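Local coordinates for protein A151R (African swine fever virus Georgia 2007/1, PDB 7CMA) that is a zinc-binding non-structural protein of the virus, possibly an oxygenase, whose precise biochemical role remains to be settled, at residues 19-24 with 90-95; 15-20 with 149-154. All blocks are in the same frame, centred on the assembly; numbering follows the deposited sequence.

Interaction 1: 19-24 with 90-95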
loop_
_atom_site.group_PDB
_atom_site.type_symbol
_atom_site.label_atom_id
_atom_site.label_comp_id
_atom_site.label_asym_id
_atom_site.label_seq_id
_atom_site.Cartn_x
_atom_site.Cartn_y
_atom_site.Cartn_z
ATOM N N GLU A 19 13.766 4.967 -6.816
ATOM C CA GLU A 19 13.251 6.229 -7.417
ATOM C C GLU A 19 13.409 7.365 -6.398
ATOM O O GLU A 19 13.940 8.419 -6.770
ATOM C CB GLU A 19 11.791 6.075 -7.855
ATOM C CG GLU A 19 11.293 7.223 -8.725
ATOM C CD GLU A 19 11.793 7.211 -10.163
ATOM O OE1 GLU A 19 12.527 6.267 -10.530
ATOM O OE2 GLU A 19 11.481 8.168 -10.904
ATOM N N CYS A 20 13.029 7.116 -5.145
ATOM C CA CYS A 20 13.199 8.083 -4.031
ATOM C C CYS A 20 14.677 8.482 -3.898
ATOM O O CYS A 20 14.966 9.700 -3.886
ATOM C CB CYS A 20 12.686 7.500 -2.722
ATOM S SG CYS A 20 12.573 8.727 -1.397
ATOM N N ILE A 21 15.579 7.501 -3.829
ATOM C CA ILE A 21 17.043 7.763 -3.675
ATOM C C ILE A 21 17.538 8.532 -4.901
ATOM O O ILE A 21 18.292 9.503 -4.720
ATOM C CB ILE A 21 17.830 6.458 -3.463
ATOM C CG1 ILE A 21 17.365 5.726 -2.199
ATOM C CG2 ILE A 21 19.326 6.734 -3.439
ATOM C CD1 ILE A 21 17.871 4.316 -2.091
ATOM N N TYR A 22 17.160 8.079 -6.101
ATOM C CA TYR A 22 17.557 8.709 -7.386
ATOM C C TYR A 22 17.266 10.210 -7.319
ATOM O O TYR A 22 18.158 11.018 -7.650
ATOM C CB TYR A 22 16.831 8.054 -8.566
ATOM C CG TYR A 22 16.953 8.802 -9.871
ATOM C CD1 TYR A 22 18.145 8.819 -10.578
ATOM C CD2 TYR A 22 15.909 9.576 -10.352
ATOM C CE1 TYR A 22 18.277 9.530 -11.759
ATOM C CE2 TYR A 22 16.029 10.306 -11.524
ATOM C CZ TYR A 22 17.208 10.261 -12.245
ATOM O OH TYR A 22 17.333 10.954 -13.417
ATOM N N HIS A 23 16.041 10.567 -6.939
ATOM C CA HIS A 23 15.556 11.973 -6.911
ATOM C C HIS A 23 16.340 12.756 -5.854
ATOM O O HIS A 23 16.808 13.858 -6.175
ATOM C CB HIS A 23 14.041 12.014 -6.674
ATOM C CG HIS A 23 13.241 11.571 -7.856
ATOM N ND1 HIS A 23 13.632 11.843 -9.158
ATOM C CD2 HIS A 23 12.099 10.854 -7.948
ATOM C CE1 HIS A 23 12.766 11.308 -9.995
ATOM N NE2 HIS A 23 11.815 10.700 -9.280
ATOM N N GLU A 24 16.581 12.142 -4.690
ATOM C CA GLU A 24 17.331 12.768 -3.568
ATOM C C GLU A 24 18.764 13.068 -4.023
ATOM O O GLU A 24 19.215 14.214 -3.818
ATOM C CB GLU A 24 17.300 11.865 -2.332
ATOM C CG GLU A 24 16.021 11.994 -1.521
ATOM C CD GLU A 24 15.802 13.363 -0.898
ATOM O OE1 GLU A 24 16.792 14.088 -0.712
ATOM O OE2 GLU A 24 14.644 13.704 -0.617
ATOM N N ASN A 90 20.881 -0.288 8.282
ATOM C CA ASN A 90 21.446 0.493 7.146
ATOM C C ASN A 90 20.448 1.576 6.733
ATOM O O ASN A 90 19.381 1.239 6.161
ATOM C CB ASN A 90 21.828 -0.403 5.968
ATOM C CG ASN A 90 23.075 -1.224 6.230
ATOM O OD1 ASN A 90 23.734 -1.054 7.260
ATOM N ND2 ASN A 90 23.472 -2.022 5.251
ATOM N N LYS A 91 20.770 2.830 7.043
ATOM C CA LYS A 91 19.920 3.999 6.706
ATOM C C LYS A 91 20.766 5.022 5.963
ATOM O O LYS A 91 21.996 4.965 6.084
ATOM C CB LYS A 91 19.312 4.595 7.976
ATOM C CG LYS A 91 18.328 3.695 8.698
ATOM C CD LYS A 91 17.583 4.400 9.805
ATOM C CE LYS A 91 16.808 3.453 10.693
ATOM N NZ LYS A 91 16.046 4.187 11.729
ATOM N N ILE A 92 20.120 5.953 5.261
ATOM C CA ILE A 92 20.842 6.981 4.470
ATOM C C ILE A 92 20.338 8.366 4.878
ATOM O O ILE A 92 19.147 8.496 5.238
ATOM C CB ILE A 92 20.695 6.718 2.959
ATOM C CG1 ILE A 92 19.234 6.770 2.506
ATOM C CG2 ILE A 92 21.356 5.399 2.585
ATOM C CD1 ILE A 92 19.068 7.102 1.043
ATOM N N TRP A 93 21.241 9.342 4.884
ATOM C CA TRP A 93 20.896 10.775 5.053
ATOM C C TRP A 93 21.123 11.504 3.726
ATOM O O TRP A 93 22.248 11.458 3.223
ATOM C CB TRP A 93 21.728 11.385 6.186
ATOM C CG TRP A 93 21.518 12.855 6.354
ATOM C CD1 TRP A 93 22.148 13.854 5.669
ATOM C CD2 TRP A 93 20.548 13.499 7.202
ATOM N NE1 TRP A 93 21.645 15.071 6.042
ATOM C CE2 TRP A 93 20.626 14.883 6.938
ATOM C CE3 TRP A 93 19.578 13.040 8.100
ATOM C CZ2 TRP A 93 19.831 15.812 7.608
ATOM C CZ3 TRP A 93 18.794 13.958 8.762
ATOM C CH2 TRP A 93 18.920 15.326 8.515
ATOM N N SER A 94 20.114 12.216 3.227
ATOM C CA SER A 94 20.268 13.005 1.977
ATOM C C SER A 94 20.366 14.499 2.303
ATOM O O SER A 94 19.455 15.020 2.976
ATOM C CB SER A 94 19.154 12.731 1.012
ATOM O OG SER A 94 19.368 13.436 -0.203
ATOM N N GLY A 95 21.354 15.174 1.714
ATOM C CA GLY A 95 21.495 16.642 1.758
ATOM C C GLY A 95 22.555 17.077 2.758
ATOM O O GLY A 95 23.317 16.211 3.223
#
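Glu-24 of helix 3-28 and Ser-94 at the end of strand 90-94 make the polar half of this contact. The serine hydroxyl donates a hydrogen bond to the carboxylate, Ser-94 OG to Glu-24 OE1, at 2.7 Å. It reaches the oxygen on its anti side and lies 22° out of the carboxylate plane, so the approach is somewhat tilted. The hydroxyl stands anti to its own backbone nitrogen (chi1 -177°), which carries it out from the strand toward the helix. Glu-24 meets it with a folded chain: a bend at chi2 of -64° brings the carboxylate back so that OE1 faces the hydroxyl. The stem of the acid is near as well, Glu-24 CB lying 3.4 Å from Ser-94 OG. A small hydroxyl suits this place, since the backbones are close here, Glu-24 CA lying 6.3 Å from Ser-94 CA. The second carboxylate oxygen, OE2, is hydrogen-bonded to the hydroxyl of Tyr-146, so the two oxygens have separate partners and the rotation of the carboxylate is probably well fixed.

The apolar half joins Ile-21 and Ile-92, both buried, through one approach of 3.9 Å between Ile-21 CG1 and Ile-92 CD1. The two side chains meet at a slant, and on Ile-92 it is the terminal methyl of the longer branch that does the touching. Branched aliphatic residues fill such an interior without bringing in polar atoms.

Both isoleucines also pack on Ile-31 of strand 30-35, the antiparallel neighbour of strand 90-94. From helix 72-84, Ala-76 touches Ile-21 while Ile-79 and Trp-82 touch Ile-92. Helix 3-28 thus lies over one face of the five-stranded sheet, at strands 90-94 and 30-35, with helix 72-84 packing on the same isoleucines.

Interaction 2: 15-20 with 149-154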
loop_
_atom_site.group_PDB
_atom_site.type_symbol
_atom_site.label_atom_id
_atom_site.label_comp_id
_atom_site.label_asym_id
_atom_site.label_seq_id
_atom_site.Cartn_x
_atom_site.Cartn_y
_atom_site.Cartn_z
ATOM N N GLU A 15 11.630 -0.616 -6.557
ATOM C CA GLU A 15 11.471 0.401 -7.627
ATOM C C GLU A 15 11.175 1.763 -6.985
ATOM O O GLU A 15 11.747 2.769 -7.447
ATOM C CB GLU A 15 10.377 -0.013 -8.611
ATOM C CG GLU A 15 10.588 0.544 -10.010
ATOM C CD GLU A 15 11.859 0.077 -10.707
ATOM O OE1 GLU A 15 12.399 -0.984 -10.320
ATOM O OE2 GLU A 15 12.316 0.784 -11.624
ATOM N N LYS A 16 10.368 1.783 -5.920
ATOM C CA LYS A 16 9.917 3.044 -5.277
ATOM C C LYS A 16 11.077 3.638 -4.461
ATOM O O LYS A 16 11.291 4.843 -4.556
ATOM C CB LYS A 16 8.682 2.798 -4.406
ATOM C CG LYS A 16 7.378 2.618 -5.171
ATOM C CD LYS A 16 6.151 3.099 -4.418
ATOM C CE LYS A 16 5.271 1.971 -3.925
ATOM N NZ LYS A 16 5.958 1.142 -2.905
ATOM N N LEU A 17 11.843 2.804 -3.758
ATOM C CA LEU A 17 12.953 3.269 -2.881
ATOM C C LEU A 17 14.112 3.760 -3.758
ATOM O O LEU A 17 14.570 4.877 -3.522
ATOM C CB LEU A 17 13.390 2.138 -1.946
ATOM C CG LEU A 17 14.450 2.515 -0.906
ATOM C CD1 LEU A 17 14.107 3.828 -0.212
ATOM C CD2 LEU A 17 14.622 1.403 0.119
ATOM N N ILE A 18 14.411 3.046 -4.848
ATOM C CA ILE A 18 15.451 3.470 -5.835
ATOM C C ILE A 18 15.040 4.814 -6.444
ATOM O O ILE A 18 15.916 5.686 -6.580
ATOM C CB ILE A 18 15.682 2.398 -6.918
ATOM C CG1 ILE A 18 16.450 1.196 -6.362
ATOM C CG2 ILE A 18 16.375 2.998 -8.131
ATOM C CD1 ILE A 18 16.704 0.098 -7.377
ATOM N N GLU A 19 13.766 4.967 -6.816
ATOM C CA GLU A 19 13.251 6.229 -7.417
ATOM C C GLU A 19 13.409 7.365 -6.398
ATOM O O GLU A 19 13.940 8.419 -6.770
ATOM C CB GLU A 19 11.791 6.075 -7.855
ATOM C CG GLU A 19 11.293 7.223 -8.725
ATOM C CD GLU A 19 11.793 7.211 -10.163
ATOM O OE1 GLU A 19 12.527 6.267 -10.530
ATOM O OE2 GLU A 19 11.481 8.168 -10.904
ATOM N N CYS A 20 13.029 7.116 -5.145
ATOM C CA CYS A 20 13.199 8.083 -4.031
ATOM C C CYS A 20 14.677 8.482 -3.898
ATOM O O CYS A 20 14.966 9.700 -3.886
ATOM C CB CYS A 20 12.686 7.500 -2.722
ATOM S SG CYS A 20 12.573 8.727 -1.397
ATOM N N THR A 149 11.590 3.711 6.082
ATOM C CA THR A 149 12.293 3.807 7.388
ATOM C C THR A 149 13.806 3.927 7.161
ATOM O O THR A 149 14.500 4.369 8.095
ATOM C CB THR A 149 11.987 2.610 8.300
ATOM O OG1 THR A 149 12.436 1.429 7.635
ATOM C CG2 THR A 149 10.520 2.489 8.657
ATOM N N ASN A 150 14.290 3.587 5.959
ATOM C CA ASN A 150 15.746 3.542 5.661
ATOM C C ASN A 150 16.231 4.916 5.191
ATOM O O ASN A 150 17.446 5.059 4.972
ATOM C CB ASN A 150 16.089 2.472 4.626
ATOM C CG ASN A 150 15.830 1.075 5.137
ATOM O OD1 ASN A 150 16.483 0.621 6.074
ATOM N ND2 ASN A 150 14.795 0.440 4.612
ATOM N N ILE A 151 15.324 5.879 5.006
ATOM C CA ILE A 151 15.708 7.291 4.711
ATOM C C ILE A 151 15.513 8.122 5.979
ATOM O O ILE A 151 14.354 8.322 6.391
ATOM C CB ILE A 151 14.932 7.871 3.515
ATOM C CG1 ILE A 151 14.843 6.866 2.365
ATOM C CG2 ILE A 151 15.553 9.194 3.079
ATOM C CD1 ILE A 151 15.025 7.472 0.999
ATOM N N MET A 152 16.616 8.433 6.652
ATOM C CA MET A 152 16.617 9.102 7.976
ATOM C C MET A 152 16.195 10.564 7.790
ATOM O O MET A 152 15.545 11.103 8.709
ATOM C CB MET A 152 18.007 9.034 8.614
ATOM C CG MET A 152 17.986 9.059 10.129
ATOM S SD MET A 152 19.658 9.143 10.856
ATOM C CE MET A 152 20.611 9.763 9.475
ATOM N N SER A 153 16.662 11.196 6.707
ATOM C CA SER A 153 16.509 12.650 6.428
ATOM C C SER A 153 15.030 12.989 6.279
ATOM O O SER A 153 14.293 12.273 5.610
ATOM C CB SER A 153 17.291 13.060 5.197
ATOM O OG SER A 153 17.408 11.982 4.290
ATOM N N PRO A 154 14.540 14.062 6.942
ATOM C CA PRO A 154 13.181 14.546 6.710
ATOM C C PRO A 154 12.908 14.828 5.222
ATOM O O PRO A 154 13.805 15.310 4.543
ATOM C CB PRO A 154 13.114 15.837 7.541
ATOM C CG PRO A 154 14.128 15.610 8.648
ATOM C CD PRO A 154 15.238 14.814 7.994
#
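Ile-151 reaches from a segment without regular secondary structure to the helix bearing Leu-17 and Cys-20. Just before it, the backbone of Asn-150 is hydrogen-bonded to that of Ile-92 in strand 90-94. At Ile-151 the terminal methyl bears both contacts: CD1 lies 3.7 Å from Cys-20 SG and 3.9 Å from Leu-17 CD1. Behind it, Ile-151 CG1 is 4.1 Å from Leu-17 CD1, and the two side chains run past one another in opposite senses. With its CG anti to the backbone nitrogen (chi1 -175°), Leu-17 extends out from the helix to meet the isoleucine, and Phe-148 and Tyr-80 also pack on it. Cysteine suits the next position on this helical face, three residues on, because its short thiol leaves room for the methyl. The chain continues beside strand 90-94: the backbone of Met-152 is hydrogen-bonded to that of Ile-92, and Ser-153 OG receives a hydrogen bond from the amide of Ser-94. This is plain hydrophobic packing, in which an irregular C-terminal segment lies along the outermost strand of an antiparallel sheet and packs on a helix face.

Overall arrangement
Helix 3-28, at the N terminus, supplies one side of both contacts, its segments 15-20 and 19-24 overlapping at Glu-19 and Cys-20. From there the chain builds strands 30-35 to 61-66 and helix 72-84 before strand 90-94 returns to the helix, closing the loop of interaction 1. It then runs on through the three-stranded sheet and the zinc site of His-109, Cys-116, Cys-139 and Cys-142 until segment 149-154 comes back in interaction 2. The shorter loop, 24 to 90, therefore lies within the longer one, 20 to 149. The two returning segments are also joined to each other through their backbones, tying helix, outer strand and C-terminal region together.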